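TPR repeat-containing protein (Cytophaga hutchinsonii, PDB 3U4T) is of unknown function but carries tetratricopeptide repeats, helical hairpins that in related proteins commonly serve as scaffolds for binding other proteins. Local coordinates at residues V5-L13 and V25-Y34. The protein carries 1 engineered substitution. Sequence-based numbering, arbitrary orientation.
Sequences VEFRYADFL and VFNKLEAKKY
The methyl group of A10 sits over one face of the F26 ring, its CB 3.8 Å from the ring centroid and 24° off the normal, a CH-pi contact displaced toward the CE1-CZ rim. V25 closes on the same methyl, A10 CB lying 3.6 Å from V25 CG2, while V25 CG1 reaches across to L13 CD1. The small A10 probably helps helices 6-14 and 19-31 approach as an antiparallel pair, with short-segment axes 9.9 Å apart at closest and 153° between their directions, as in the helical hairpin of a tetratricopeptide repeat. The F7 side chain, its CG turned opposite the backbone N (chi1 166°), carries its ring to the same aromatic: F7 CE1 stands 4.0 Å from F26 CE1, at the edge of the F26 ring. L29 forks between two neighbours, sending CD2 to the backbone and CB of F7 and CD1 alongside the chain of E6. Beyond the helix end, Y34 lays CE2 against F7 CB at 4.0 Å; the Schellman motif that finishes helix 19-31, with K33 at positive phi, brings the chain round to this position. I39, in the following loop, touches both phenylalanines. At the margin of the contact the E6 chain runs out extended past L29, and its OE1 forms a long salt bridge of 3.8 Å to NZ of K32. An alanine in place of E6 takes away the carboxylate, and would probably leave K32 without its partner across the contact and CD1 of L29 less covered. No hydrogen bond links the two segments, so the pairing of these helices rests chiefly on apolar shape, with one loose charge pair adding probably modest electrostatic attraction.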
loop_
_atom_site.group_PDB
_atom_site.type_symbol
_atom_site.label_atom_id
_atom_site.label_comp_id
_atom_site.label_asym_id
_atom_site.label_seq_id
_atom_site.Cartn_x
_atom_site.Cartn_y
_atom_site.Cartn_z
ATOM N N VAL A 5 9.446 3.401 37.624
ATOM C CA VAL A 5 10.582 2.799 36.839
ATOM C C VAL A 5 10.055 1.636 36.045
ATOM O O VAL A 5 10.452 1.423 34.887
ATOM C CB VAL A 5 11.680 2.251 37.757
ATOM C CG1 VAL A 5 12.437 3.419 38.374
ATOM C CG2 VAL A 5 11.044 1.382 38.857
ATOM N N GLU A 6 9.160 0.887 36.683
ATOM C CA GLU A 6 8.561 -0.282 36.081
ATOM C C GLU A 6 7.857 0.089 34.785
ATOM O O GLU A 6 8.046 -0.567 33.741
ATOM C CB GLU A 6 7.579 -0.862 37.062
ATOM C CG GLU A 6 7.122 -2.225 36.717
ATOM C CD GLU A 6 6.383 -2.808 37.885
ATOM O OE1 GLU A 6 6.713 -2.411 39.033
ATOM O OE2 GLU A 6 5.497 -3.663 37.672
ATOM N N PHE A 7 7.026 1.129 34.863
ATOM C CA PHE A 7 6.312 1.583 33.681
ATOM C C PHE A 7 7.366 1.883 32.637
ATOM O O PHE A 7 7.181 1.598 31.446
ATOM C CB PHE A 7 5.579 2.879 33.929
ATOM C CG PHE A 7 5.117 3.539 32.669
ATOM C CD1 PHE A 7 4.004 3.045 31.990
ATOM C CD2 PHE A 7 5.808 4.636 32.140
ATOM C CE1 PHE A 7 3.583 3.635 30.806
ATOM C CE2 PHE A 7 5.390 5.227 30.956
ATOM C CZ PHE A 7 4.278 4.729 30.291
ATOM N N ARG A 8 8.469 2.484 33.083
ATOM C CA ARG A 8 9.524 2.824 32.153
ATOM C C ARG A 8 10.152 1.594 31.513
ATOM O O ARG A 8 10.754 1.691 30.433
ATOM C CB ARG A 8 10.568 3.713 32.832
ATOM C CG ARG A 8 10.039 5.123 33.015
ATOM C CD ARG A 8 10.942 6.091 33.768
ATOM N NE ARG A 8 10.272 7.390 33.790
ATOM C CZ ARG A 8 10.740 8.508 34.339
ATOM N NH1 ARG A 8 11.918 8.534 34.943
ATOM N NH2 ARG A 8 10.005 9.614 34.277
ATOM N N TYR A 9 9.989 0.437 32.157
ATOM C CA TYR A 9 10.517 -0.814 31.625
ATOM C C TYR A 9 9.611 -1.249 30.484
ATOM O O TYR A 9 10.064 -1.532 29.374
ATOM C CB TYR A 9 10.523 -1.906 32.696
ATOM C CG TYR A 9 10.923 -3.251 32.148
ATOM C CD1 TYR A 9 10.096 -4.362 32.315
ATOM C CD2 TYR A 9 12.125 -3.410 31.449
ATOM C CE1 TYR A 9 10.445 -5.598 31.804
ATOM C CE2 TYR A 9 12.490 -4.647 30.935
ATOM C CZ TYR A 9 11.637 -5.738 31.116
ATOM O OH TYR A 9 11.958 -6.969 30.602
ATOM N N ALA A 10 8.317 -1.304 30.778
ATOM C CA ALA A 10 7.317 -1.690 29.797
ATOM C C ALA A 10 7.470 -0.817 28.553
ATOM O O ALA A 10 7.391 -1.314 27.429
ATOM C CB ALA A 10 5.930 -1.507 30.387
ATOM N N ASP A 11 7.672 0.484 28.758
ATOM C CA ASP A 11 7.820 1.422 27.647
ATOM C C ASP A 11 9.100 1.079 26.911
ATOM O O ASP A 11 9.237 1.344 25.715
ATOM C CB ASP A 11 7.856 2.868 28.179
ATOM C CG ASP A 11 8.181 3.907 27.098
ATOM O OD1 ASP A 11 7.523 3.929 26.034
ATOM O OD2 ASP A 11 9.098 4.719 27.335
ATOM N N PHE A 12 10.034 0.476 27.639
ATOM C CA PHE A 12 11.309 0.080 27.064
ATOM C C PHE A 12 11.088 -1.048 26.069
ATOM O O PHE A 12 11.544 -0.985 24.930
ATOM C CB PHE A 12 12.262 -0.384 28.167
ATOM C CG PHE A 12 13.489 -1.072 27.652
ATOM C CD1 PHE A 12 14.319 -0.442 26.726
ATOM C CD2 PHE A 12 13.823 -2.348 28.100
ATOM C CE1 PHE A 12 15.466 -1.076 26.253
ATOM C CE2 PHE A 12 14.966 -2.988 27.634
ATOM C CZ PHE A 12 15.788 -2.350 26.710
ATOM N N LEU A 13 10.378 -2.076 26.521
ATOM C CA LEU A 13 10.088 -3.232 25.692
ATOM C C LEU A 13 9.258 -2.782 24.501
ATOM O O LEU A 13 9.546 -3.127 23.354
ATOM C CB LEU A 13 9.294 -4.275 26.487
ATOM C CG LEU A 13 9.370 -4.218 28.012
ATOM C CD1 LEU A 13 8.872 -5.534 28.603
ATOM C CD2 LEU A 13 10.813 -4.000 28.423
ATOM N N VAL A 25 3.756 -6.913 31.846
ATOM C CA VAL A 25 4.007 -5.890 32.862
ATOM C C VAL A 25 2.869 -4.875 32.978
ATOM O O VAL A 25 2.522 -4.445 34.085
ATOM C CB VAL A 25 5.380 -5.162 32.605
ATOM C CG1 VAL A 25 5.679 -5.110 31.131
ATOM C CG2 VAL A 25 5.364 -3.754 33.190
ATOM N N PHE A 26 2.285 -4.495 31.846
ATOM C CA PHE A 26 1.181 -3.550 31.877
ATOM C C PHE A 26 0.022 -4.168 32.654
ATOM O O PHE A 26 -0.654 -3.476 33.412
ATOM C CB PHE A 26 0.719 -3.189 30.453
ATOM C CG PHE A 26 1.617 -2.195 29.737
ATOM C CD1 PHE A 26 2.032 -1.027 30.368
ATOM C CD2 PHE A 26 2.004 -2.412 28.416
ATOM C CE1 PHE A 26 2.812 -0.098 29.697
ATOM C CE2 PHE A 26 2.785 -1.488 27.736
ATOM C CZ PHE A 26 3.188 -0.331 28.377
ATOM N N ASN A 27 -0.189 -5.472 32.465
ATOM C CA ASN A 27 -1.272 -6.208 33.126
ATOM C C ASN A 27 -1.144 -6.260 34.651
ATOM O O ASN A 27 -2.149 -6.282 35.369
ATOM C CB ASN A 27 -1.352 -7.633 32.566
ATOM C CG ASN A 27 -2.274 -7.743 31.356
ATOM O OD1 ASN A 27 -3.498 -7.807 31.494
ATOM N ND2 ASN A 27 -1.687 -7.766 30.166
ATOM N N LYS A 28 0.087 -6.297 35.147
ATOM C CA LYS A 28 0.294 -6.325 36.588
ATOM C C LYS A 28 0.152 -4.886 37.058
ATOM O O LYS A 28 -0.465 -4.606 38.091
ATOM C CB LYS A 28 1.685 -6.861 36.927
ATOM C CG LYS A 28 1.949 -6.943 38.424
ATOM C CD LYS A 28 3.120 -7.856 38.741
ATOM C CE LYS A 28 3.262 -8.061 40.242
ATOM N NZ LYS A 28 3.693 -9.448 40.567
ATOM N N LEU A 29 0.716 -3.979 36.265
ATOM C CA LEU A 29 0.667 -2.552 36.538
ATOM C C LEU A 29 -0.782 -2.112 36.772
ATOM O O LEU A 29 -1.052 -1.294 37.655
ATOM C CB LEU A 29 1.267 -1.791 35.355
ATOM C CG LEU A 29 2.448 -0.862 35.638
ATOM C CD1 LEU A 29 3.465 -1.539 36.543
ATOM C CD2 LEU A 29 3.083 -0.462 34.323
ATOM N N GLU A 30 -1.709 -2.654 35.984
ATOM C CA GLU A 30 -3.122 -2.315 36.139
ATOM C C GLU A 30 -3.711 -3.005 37.375
ATOM O O GLU A 30 -4.519 -2.415 38.096
ATOM C CB GLU A 30 -3.919 -2.714 34.883
ATOM C CG GLU A 30 -5.432 -2.829 35.119
ATOM C CD GLU A 30 -6.243 -2.980 33.844
ATOM O OE1 GLU A 30 -5.817 -3.717 32.926
ATOM O OE2 GLU A 30 -7.323 -2.362 33.770
ATOM N N ALA A 31 -3.296 -4.249 37.612
ATOM C CA ALA A 31 -3.777 -5.034 38.746
ATOM C C ALA A 31 -3.380 -4.425 40.086
ATOM O O ALA A 31 -4.029 -4.678 41.104
ATOM C CB ALA A 31 -3.257 -6.467 38.643
ATOM N N LYS A 32 -2.306 -3.637 40.078
ATOM C CA LYS A 32 -1.827 -2.975 41.288
ATOM C C LYS A 32 -2.208 -1.495 41.218
ATOM O O LYS A 32 -1.637 -0.639 41.898
ATOM C CB LYS A 32 -0.310 -3.148 41.442
ATOM C CG LYS A 32 0.524 -2.582 40.311
ATOM C CD LYS A 32 2.002 -2.964 40.450
ATOM C CE LYS A 32 2.628 -2.395 41.718
ATOM N NZ LYS A 32 4.099 -2.624 41.782
ATOM N N LYS A 33 -3.190 -1.229 40.362
ATOM C CA LYS A 33 -3.774 0.091 40.140
ATOM C C LYS A 33 -2.853 1.273 39.850
ATOM O O LYS A 33 -2.982 2.317 40.477
ATOM C CB LYS A 33 -4.695 0.440 41.320
ATOM C CG LYS A 33 -5.923 -0.479 41.462
ATOM C CD LYS A 33 -5.533 -1.924 41.785
ATOM C CE LYS A 33 -6.704 -2.895 41.663
ATOM N NZ LYS A 33 -7.803 -2.600 42.621
ATOM N N TYR A 34 -1.937 1.135 38.900
ATOM C CA TYR A 34 -1.060 2.260 38.584
ATOM C C TYR A 34 -1.940 3.375 38.011
ATOM O O TYR A 34 -2.608 3.186 36.990
ATOM C CB TYR A 34 -0.005 1.857 37.555
ATOM C CG TYR A 34 1.158 2.824 37.448
ATOM C CD1 TYR A 34 1.954 3.111 38.559
ATOM C CD2 TYR A 34 1.492 3.426 36.227
ATOM C CE1 TYR A 34 3.053 3.967 38.462
ATOM C CE2 TYR A 34 2.596 4.288 36.121
ATOM C CZ TYR A 34 3.368 4.549 37.243
ATOM O OH TYR A 34 4.466 5.376 37.153
#